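Side-chain contacts in endosialidase (Enterobacteria phage phi92, PDB 4HIZ), which hydrolyses polysialic acid, probably cutting alpha-2,8 and alpha-2,9 sialosyl linkages inside the polymer as the phage attacks its capsulated host: residues R157-I162 / N325-D330; L177-M182 / G209-D214. One frame throughout, in Å; residues are numbered along the deposited sequence.

Contact 1 and contact 2 lie side by side in the catalytic beta propeller, their centres about 9 Å apart. Their first segments, 157-162 and 177-182, sit on neighbouring antiparallel strands of one four-stranded sheet, a propeller blade. Along the chain the order is 157-162, 177-182, 209-214, 325-330, which nests contact 2 inside the loop closed by contact 1. Contact 1 reaches from that blade to a loop of the following blade, strands 291-297 to 335-338; contact 2 reaches to a loop of the eight-stranded sheet inserted within the first blade. The two loops also meet, Tyr328 bonding to Leu210, and Arg157 serves both contacts, so blade, insertion and following blade are tied together at one place.

Contact 1: residues R157-I162 / N325-D330; sequences RLYAVI and NNAYSD. With EDO (1,2-ethanediol), chain X.
Tyr159 and Arg157 reach from strand 157-166 toward the turn at Ala327 and Tyr328, and each makes a different kind of approach. The Tyr159 ring comes with its hydroxyl end leading: OH stops 3.9 Å from Tyr328 CA, while the ring carbon CE1 lies 4.3 Å from Ala327 CB, which meets the ring obliquely. A water completes the junction. It lies in the plane of the Tyr159 ring, accepts the phenol proton of Tyr159 OH at 2.7 Å and donates to Ala327 O at the same distance, so the phenol is joined to the turn without a direct bond.

Arg157 and Tyr328 cross at about a right angle. Arg157 CD comes to the edge of the Tyr328 ring, near its plane, 4.2 Å from CD2. The guanidinium plane is turned 83° from the ring plane and so does not lie flat on it. A bend at chi3 (61°) turns the guanidinium away from the extended line of the chain; there it bonds to Gly209 O and forms a salt bridge with Asp214. Tyr328, with CG anti to the backbone N (chi1 180°), sends its hydroxyl to Leu210 O, while Lys211 makes a cation-pi contact with the ring.

The turn is shaped from within. Asn326 OD1 accepts from Ser329 N at 3.0 Å, the donor standing above the amide's carbonyl plane, and Asn326 ND2 donates to a bound 1,2-ethanediol, probably from the crystallisation liquor. Phe305 of strand 304-311 meets both Tyr159 and Ala327. This is a contact between successive blades of a sialidase-type beta propeller, in which an Asx motif shapes the connecting loop between strands 318-324 and 335-338.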
ATOM      1  N   ARG A 157       0.102 -14.792  30.112  1.00 11.69           N
ATOM      2  CA  ARG A 157      -1.212 -14.593  29.511  1.00 12.51           C
ATOM      3  C   ARG A 157      -1.442 -13.112  29.221  1.00 12.37           C
ATOM      4  O   ARG A 157      -0.981 -12.233  29.979  1.00 13.16           O
ATOM      5  CB  ARG A 157      -2.324 -15.040  30.474  1.00 12.56           C
ATOM      6  CG  ARG A 157      -2.249 -16.536  30.872  1.00 12.39           C
ATOM      7  CD  ARG A 157      -3.482 -16.975  31.718  1.00 12.95           C
ATOM      8  NE  ARG A 157      -4.732 -16.812  30.978  1.00 13.63           N
ATOM      9  CZ  ARG A 157      -5.206 -17.677  30.077  1.00 14.71           C
ATOM     10  NH1 ARG A 157      -4.553 -18.802  29.803  1.00 14.71           N
ATOM     11  NH2 ARG A 157      -6.365 -17.433  29.471  1.00 15.20           N
ATOM     12  N   LEU A 158      -2.205 -12.839  28.165  1.00 10.70           N
ATOM     13  CA  LEU A 158      -2.728 -11.497  27.938  1.00 11.64           C
ATOM     14  C   LEU A 158      -3.947 -11.265  28.822  1.00 12.30           C
ATOM     15  O   LEU A 158      -4.858 -12.089  28.854  1.00 13.53           O
ATOM     16  CB  LEU A 158      -3.182 -11.409  26.482  1.00 11.94           C
ATOM     17  CG  LEU A 158      -3.625 -10.012  26.023  1.00 14.34           C
ATOM     18  CD1 LEU A 158      -2.449  -8.971  26.077  1.00 15.16           C
ATOM     19  CD2 LEU A 158      -4.244 -10.047  24.583  1.00 15.07           C
ATOM     20  N   TYR A 159      -3.994 -10.129  29.509  1.00 11.59           N
ATOM     21  CA  TYR A 159      -5.167  -9.750  30.276  1.00 11.73           C
ATOM     22  C   TYR A 159      -5.658  -8.404  29.777  1.00 11.97           C
ATOM     23  O   TYR A 159      -4.858  -7.529  29.498  1.00 12.94           O
ATOM     24  CB  TYR A 159      -4.820  -9.641  31.772  1.00 12.58           C
ATOM     25  CG  TYR A 159      -4.830 -10.989  32.455  1.00 13.53           C
ATOM     26  CD1 TYR A 159      -6.027 -11.545  32.934  1.00 13.49           C
ATOM     27  CD2 TYR A 159      -3.654 -11.733  32.575  1.00 14.00           C
ATOM     28  CE1 TYR A 159      -6.039 -12.837  33.535  1.00 13.53           C
ATOM     29  CE2 TYR A 159      -3.648 -13.019  33.185  1.00 14.69           C
ATOM     30  CZ  TYR A 159      -4.838 -13.556  33.633  1.00 14.55           C
ATOM     31  OH  TYR A 159      -4.846 -14.795  34.212  1.00 15.55           O
ATOM     32  N   ALA A 160      -6.968  -8.242  29.688  1.00 11.86           N
ATOM     33  CA  ALA A 160      -7.520  -6.956  29.291  1.00 11.58           C
ATOM     34  C   ALA A 160      -8.845  -6.744  30.022  1.00 12.71           C
ATOM     35  O   ALA A 160      -9.625  -7.698  30.183  1.00 14.37           O
ATOM     36  CB  ALA A 160      -7.738  -6.909  27.762  1.00 13.18           C
ATOM     37  N   VAL A 161      -9.132  -5.508  30.437  1.00 12.72           N
ATOM     38  CA  VAL A 161     -10.468  -5.246  30.935  1.00 12.84           C
ATOM     39  C   VAL A 161     -11.237  -4.697  29.739  1.00 12.57           C
ATOM     40  O   VAL A 161     -11.028  -3.547  29.321  1.00 12.72           O
ATOM     41  CB  VAL A 161     -10.514  -4.232  32.103  1.00 13.39           C
ATOM     42  CG1 VAL A 161     -11.984  -4.018  32.567  1.00 12.36           C
ATOM     43  CG2 VAL A 161      -9.663  -4.747  33.264  1.00 14.39           C
ATOM     44  N   ILE A 162     -12.084  -5.554  29.179  1.00 12.27           N
ATOM     45  CA  ILE A 162     -12.877  -5.198  28.020  1.00 11.93           C
ATOM     46  C   ILE A 162     -14.218  -4.706  28.515  1.00 11.75           C
ATOM     47  O   ILE A 162     -15.001  -5.443  29.146  1.00 12.94           O
ATOM     48  CB  ILE A 162     -13.065  -6.387  27.071  1.00 12.31           C
ATOM     49  CG1 ILE A 162     -11.700  -6.850  26.533  1.00 13.20           C
ATOM     50  CG2 ILE A 162     -14.018  -5.999  25.949  1.00 13.41           C
ATOM     51  CD1 ILE A 162     -10.883  -5.742  25.772  1.00 12.70           C
ATOM     52  N   ASN A 325      -5.825 -10.346  43.651  1.00 15.25           N
ATOM     53  CA  ASN A 325      -4.814 -11.093  44.373  1.00 18.70           C
ATOM     54  C   ASN A 325      -4.319 -12.331  43.609  1.00 20.47           C
ATOM     55  O   ASN A 325      -3.129 -12.703  43.699  1.00 21.80           O
ATOM     56  CB  ASN A 325      -5.353 -11.471  45.760  1.00 23.73           C
ATOM     57  CG  ASN A 325      -4.253 -12.001  46.654  1.00 33.63           C
ATOM     58  OD1 ASN A 325      -3.297 -11.273  46.974  1.00 39.91           O
ATOM     59  ND2 ASN A 325      -4.341 -13.274  47.014  1.00 36.46           N
ATOM     60  N   ASN A 326      -5.224 -12.945  42.845  1.00 19.12           N
ATOM     61  CA  ASN A 326      -4.887 -14.095  42.020  1.00 19.38           C
ATOM     62  C   ASN A 326      -5.900 -14.181  40.913  1.00 17.75           C
ATOM     63  O   ASN A 326      -6.949 -14.800  41.047  1.00 17.97           O
ATOM     64  CB  ASN A 326      -4.886 -15.380  42.837  1.00 22.12           C
ATOM     65  CG  ASN A 326      -4.474 -16.613  42.009  1.00 25.14           C
ATOM     66  OD1 ASN A 326      -4.465 -16.615  40.758  1.00 22.03           O
ATOM     67  ND2 ASN A 326      -4.183 -17.691  42.722  1.00 30.45           N
ATOM     68  N   ALA A 327      -5.574 -13.523  39.808  1.00 16.55           N
ATOM     69  CA  ALA A 327      -6.509 -13.431  38.708  1.00 18.36           C
ATOM     70  C   ALA A 327      -6.619 -14.744  37.933  1.00 18.39           C
ATOM     71  O   ALA A 327      -7.561 -14.910  37.165  1.00 18.31           O
ATOM     72  CB  ALA A 327      -6.081 -12.324  37.780  1.00 18.84           C
ATOM     73  N   TYR A 328      -5.644 -15.649  38.094  1.00 17.52           N
ATOM     74  CA  TYR A 328      -5.699 -16.921  37.386  1.00 17.43           C
ATOM     75  C   TYR A 328      -6.773 -17.801  38.037  1.00 18.10           C
ATOM     76  O   TYR A 328      -7.692 -18.280  37.377  1.00 18.62           O
ATOM     77  CB  TYR A 328      -4.317 -17.607  37.368  1.00 17.58           C
ATOM     78  CG  TYR A 328      -4.308 -18.950  36.649  1.00 18.19           C
ATOM     79  CD1 TYR A 328      -4.774 -20.110  37.289  1.00 19.56           C
ATOM     80  CD2 TYR A 328      -3.850 -19.057  35.331  1.00 16.80           C
ATOM     81  CE1 TYR A 328      -4.796 -21.333  36.629  1.00 19.67           C
ATOM     82  CE2 TYR A 328      -3.852 -20.275  34.666  1.00 16.55           C
ATOM     83  CZ  TYR A 328      -4.322 -21.410  35.322  1.00 18.81           C
ATOM     84  OH  TYR A 328      -4.338 -22.605  34.652  1.00 19.39           O
ATOM     85  N   SER A 329      -6.676 -18.013  39.336  1.00 19.04           N
ATOM     86  CA  SER A 329      -7.647 -18.869  40.012  0.53 20.90           C
ATOM     87  C   SER A 329      -8.972 -18.161  40.270  1.00 20.74           C
ATOM     88  O   SER A 329     -10.019 -18.808  40.323  1.00 21.94           O
ATOM     89  CB  SER A 329      -7.070 -19.392  41.324  0.53 23.97           C
ATOM     90  OG  SER A 329      -6.748 -18.318  42.185  0.53 25.59           O
ATOM     91  N   ASP A 330      -8.922 -16.835  40.425  1.00 20.55           N
ATOM     92  CA  ASP A 330     -10.099 -16.060  40.816  1.00 21.34           C
ATOM     93  C   ASP A 330     -10.203 -14.765  40.064  1.00 18.52           C
ATOM     94  O   ASP A 330     -10.044 -13.691  40.656  1.00 18.23           O
ATOM     95  CB  ASP A 330     -10.055 -15.729  42.327  1.00 28.25           C
ATOM     96  CG  ASP A 330     -10.141 -16.960  43.194  1.00 42.52           C
ATOM     97  OD1 ASP A 330     -11.260 -17.501  43.333  1.00 54.60           O
ATOM     98  OD2 ASP A 330      -9.094 -17.363  43.749  1.00 43.21           O
TER
HETATM   99  C1  EDO X 818      -1.020 -19.603  39.745  1.00 47.09           C
HETATM  100  O1  EDO X 818      -1.067 -21.043  39.711  1.00 48.79           O
HETATM  101  C2  EDO X 818      -2.158 -19.041  40.586  1.00 52.15           C
HETATM  102  O2  EDO X 818      -2.555 -20.001  41.572  1.00 60.88           O
HETATM  103  O   HOH W   1      -7.345 -15.747  34.652  1.00 18.26           O

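Contact 2: residues L177-M182 / G209-D214; sequences LWSRPM and GLKVGD. With EDO (1,2-ethanediol), chain K.
In the catalytic beta propeller, the end of blade strand 172-181 packs against a type II beta turn, Lys211 to Asp214, that leads into strand 215-219 of the inserted sheet. Pro181 carries most of the contact. Its ring and the Asp214 side chain approach from opposite directions, and the carboxylate lies close to the ring's CD and CG: Asp214 OD2 is 3.5 Å from Pro181 CD, and Asp214 CG is 3.7 Å from Pro181 CG. Leu210 adds an apolar touch, one methyl, CD2, resting 3.9 Å from Pro181 CB. Just before it, Gly209 N donates to O2 of a bound 1,2-ethanediol, 2.9 Å away and probably from the crystallisation liquor.

Besides lying against the proline ring, the carboxylate, already paired with Arg157, braces the turn that the backbone bond from Asp214 N to Lys211 O closes. Asp214 CG sits beside its own backbone N, opposite the carbonyl carbon (chi1 -76°), which places the carboxylate against Pro181 and within reach of Lys211 N.

Two residues before Pro181, Ser179 in one of its two conformers bonds to Glu272, which also forms a salt bridge with Lys211. Neighbouring Trp178 belongs to the glycan pocket. At the turn itself, Lys211 N reaches Asp214 OD2 over 2.9 Å, from above the carboxylate plane, with an N-H...O angle of 159°.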
ATOM      1  N   LEU A 177     -13.133  -9.160  32.510  1.00 12.90           N
ATOM      2  CA  LEU A 177     -11.713  -9.468  32.406  1.00 12.42           C
ATOM      3  C   LEU A 177     -11.596 -10.519  31.297  1.00 12.92           C
ATOM      4  O   LEU A 177     -12.207 -11.574  31.403  1.00 14.66           O
ATOM      5  CB  LEU A 177     -11.184  -9.976  33.773  1.00 13.57           C
ATOM      6  CG  LEU A 177      -9.655 -10.216  33.750  1.00 14.62           C
ATOM      7  CD1 LEU A 177      -8.870  -8.889  33.666  1.00 15.20           C
ATOM      8  CD2 LEU A 177      -9.248 -11.045  34.993  1.00 15.02           C
ATOM      9  N   TRP A 178     -10.865 -10.214  30.204  1.00 12.32           N
ATOM     10  CA  TRP A 178     -10.640 -11.183  29.129  1.00 11.83           C
ATOM     11  C   TRP A 178      -9.211 -11.659  29.223  1.00 12.79           C
ATOM     12  O   TRP A 178      -8.296 -10.848  29.469  1.00 12.74           O
ATOM     13  CB  TRP A 178     -10.829 -10.527  27.744  1.00 12.64           C
ATOM     14  CG  TRP A 178     -12.254 -10.222  27.314  1.00 13.99           C
ATOM     15  CD1 TRP A 178     -13.342  -9.936  28.103  1.00 15.26           C
ATOM     16  CD2 TRP A 178     -12.710 -10.143  25.951  1.00 14.00           C
ATOM     17  NE1 TRP A 178     -14.457  -9.700  27.302  1.00 15.03           N
ATOM     18  CE2 TRP A 178     -14.092  -9.819  25.982  1.00 15.05           C
ATOM     19  CE3 TRP A 178     -12.087 -10.340  24.718  1.00 13.29           C
ATOM     20  CZ2 TRP A 178     -14.856  -9.669  24.816  1.00 15.72           C
ATOM     21  CZ3 TRP A 178     -12.846 -10.204  23.554  1.00 13.97           C
ATOM     22  CH2 TRP A 178     -14.205  -9.848  23.606  1.00 14.89           C
ATOM     23  N   SER A 179      -8.979 -12.957  29.028  1.00 12.70           N
ATOM     24  CA  SER A 179      -7.590 -13.418  28.960  0.66 12.52           C
ATOM     25  C   SER A 179      -7.394 -14.552  27.997  1.00 12.37           C
ATOM     26  O   SER A 179      -8.312 -15.296  27.702  1.00 12.91           O
ATOM     27  CB  SER A 179      -7.024 -13.807  30.342  0.66 14.08           C
ATOM     28  OG  SER A 179      -7.464 -15.092  30.739  0.66 14.56           O
ATOM     29  N   ARG A 180      -6.165 -14.628  27.478  1.00 11.80           N
ATOM     30  CA  ARG A 180      -5.730 -15.728  26.588  1.00 11.63           C
ATOM     31  C   ARG A 180      -4.299 -16.009  26.943  1.00 11.84           C
ATOM     32  O   ARG A 180      -3.599 -15.140  27.443  1.00 12.85           O
ATOM     33  CB  ARG A 180      -5.731 -15.270  25.100  1.00 11.67           C
ATOM     34  CG  ARG A 180      -6.998 -15.632  24.338  1.00 12.47           C
ATOM     35  CD  ARG A 180      -6.908 -15.091  22.910  1.00 13.46           C
ATOM     36  NE  ARG A 180      -7.996 -15.613  22.081  1.00 14.19           N
ATOM     37  CZ  ARG A 180      -8.254 -15.150  20.850  1.00 14.71           C
ATOM     38  NH1 ARG A 180      -7.482 -14.177  20.332  1.00 13.18           N
ATOM     39  NH2 ARG A 180      -9.233 -15.686  20.129  1.00 14.75           N
ATOM     40  N   PRO A 181      -3.821 -17.218  26.630  1.00 12.11           N
ATOM     41  CA  PRO A 181      -2.378 -17.438  26.759  1.00 12.13           C
ATOM     42  C   PRO A 181      -1.664 -16.571  25.715  1.00 12.60           C
ATOM     43  O   PRO A 181      -2.184 -16.437  24.602  1.00 14.19           O
ATOM     44  CB  PRO A 181      -2.224 -18.921  26.392  1.00 12.86           C
ATOM     45  CG  PRO A 181      -3.376 -19.239  25.478  1.00 13.15           C
ATOM     46  CD  PRO A 181      -4.524 -18.357  26.005  1.00 13.01           C
ATOM     47  N   MET A 182      -0.519 -15.991  26.053  1.00 11.69           N
ATOM     48  CA  MET A 182       0.218 -15.209  25.063  1.00 13.01           C
ATOM     49  C   MET A 182       0.701 -16.120  23.933  1.00 12.75           C
ATOM     50  O   MET A 182       0.891 -17.309  24.128  1.00 12.47           O
ATOM     51  CB  MET A 182       1.454 -14.574  25.712  1.00 15.15           C
ATOM     52  CG  MET A 182       1.136 -13.386  26.607  1.00 16.38           C
ATOM     53  SD  MET A 182       0.290 -12.028  25.724  1.00 19.58           S
ATOM     54  CE  MET A 182       1.652 -11.338  24.756  1.00 19.89           C
ATOM     55  N   GLY A 209       1.134 -20.865  32.067  1.00 13.88           N
ATOM     56  CA  GLY A 209       0.041 -19.911  31.985  1.00 14.98           C
ATOM     57  C   GLY A 209      -1.175 -20.419  31.243  1.00 15.68           C
ATOM     58  O   GLY A 209      -2.060 -19.642  30.917  1.00 17.59           O
ATOM     59  N   LEU A 210      -1.237 -21.718  30.967  1.00 13.82           N
ATOM     60  CA  LEU A 210      -2.361 -22.266  30.202  1.00 13.34           C
ATOM     61  C   LEU A 210      -3.575 -22.600  31.093  1.00 13.57           C
ATOM     62  O   LEU A 210      -3.430 -22.865  32.290  1.00 14.68           O
ATOM     63  CB  LEU A 210      -1.934 -23.531  29.439  1.00 13.12           C
ATOM     64  CG  LEU A 210      -0.695 -23.360  28.562  1.00 15.65           C
ATOM     65  CD1 LEU A 210      -0.141 -24.724  28.090  1.00 14.77           C
ATOM     66  CD2 LEU A 210      -1.055 -22.500  27.379  1.00 17.68           C
ATOM     67  N   LYS A 211      -4.748 -22.595  30.476  1.00 14.39           N
ATOM     68  CA  LYS A 211      -5.989 -23.027  31.098  1.00 15.80           C
ATOM     69  C   LYS A 211      -6.602 -24.130  30.268  1.00 15.65           C
ATOM     70  O   LYS A 211      -6.254 -24.305  29.091  1.00 15.13           O
ATOM     71  CB  LYS A 211      -6.966 -21.856  31.207  1.00 18.05           C
ATOM     72  CG  LYS A 211      -6.513 -20.786  32.206  1.00 20.33           C
ATOM     73  CD  LYS A 211      -7.422 -19.571  32.176  1.00 24.43           C
ATOM     74  CE  LYS A 211      -7.116 -18.641  33.371  1.00 26.58           C
ATOM     75  NZ  LYS A 211      -7.935 -18.968  34.610  1.00 25.57           N
ATOM     76  N   VAL A 212      -7.486 -24.909  30.882  1.00 15.37           N
ATOM     77  CA  VAL A 212      -8.210 -25.923  30.137  1.00 16.02           C
ATOM     78  C   VAL A 212      -8.892 -25.322  28.898  1.00 15.75           C
ATOM     79  O   VAL A 212      -9.558 -24.260  28.978  1.00 17.22           O
ATOM     80  CB  VAL A 212      -9.273 -26.576  31.032  1.00 18.04           C
ATOM     81  CG1 VAL A 212     -10.141 -27.523  30.214  1.00 20.10           C
ATOM     82  CG2 VAL A 212      -8.594 -27.321  32.183  1.00 19.51           C
ATOM     83  N   GLY A 213      -8.723 -25.998  27.762  1.00 15.54           N
ATOM     84  CA  GLY A 213      -9.310 -25.548  26.516  1.00 14.67           C
ATOM     85  C   GLY A 213      -8.349 -24.725  25.683  1.00 14.41           C
ATOM     86  O   GLY A 213      -8.615 -24.496  24.483  1.00 15.34           O
ATOM     87  N   ASP A 214      -7.244 -24.272  26.280  1.00 13.36           N
ATOM     88  CA  ASP A 214      -6.268 -23.473  25.484  1.00 14.08           C
ATOM     89  C   ASP A 214      -5.638 -24.335  24.395  1.00 14.22           C
ATOM     90  O   ASP A 214      -5.468 -25.547  24.552  1.00 14.98           O
ATOM     91  CB  ASP A 214      -5.212 -22.814  26.381  1.00 14.18           C
ATOM     92  CG  ASP A 214      -5.755 -21.603  27.111  1.00 16.42           C
ATOM     93  OD1 ASP A 214      -6.850 -21.115  26.729  1.00 18.05           O
ATOM     94  OD2 ASP A 214      -5.084 -21.114  28.054  1.00 16.84           O
TER
HETATM   95  C1  EDO K 805      -0.729 -21.182  36.196  1.00 22.65           C
HETATM   96  O1  EDO K 805       0.096 -21.131  37.368  1.00 23.96           O
HETATM   97  C2  EDO K 805      -0.135 -22.121  35.154  1.00 20.81           C
HETATM   98  O2  EDO K 805       1.219 -21.770  34.794  1.00 18.98           O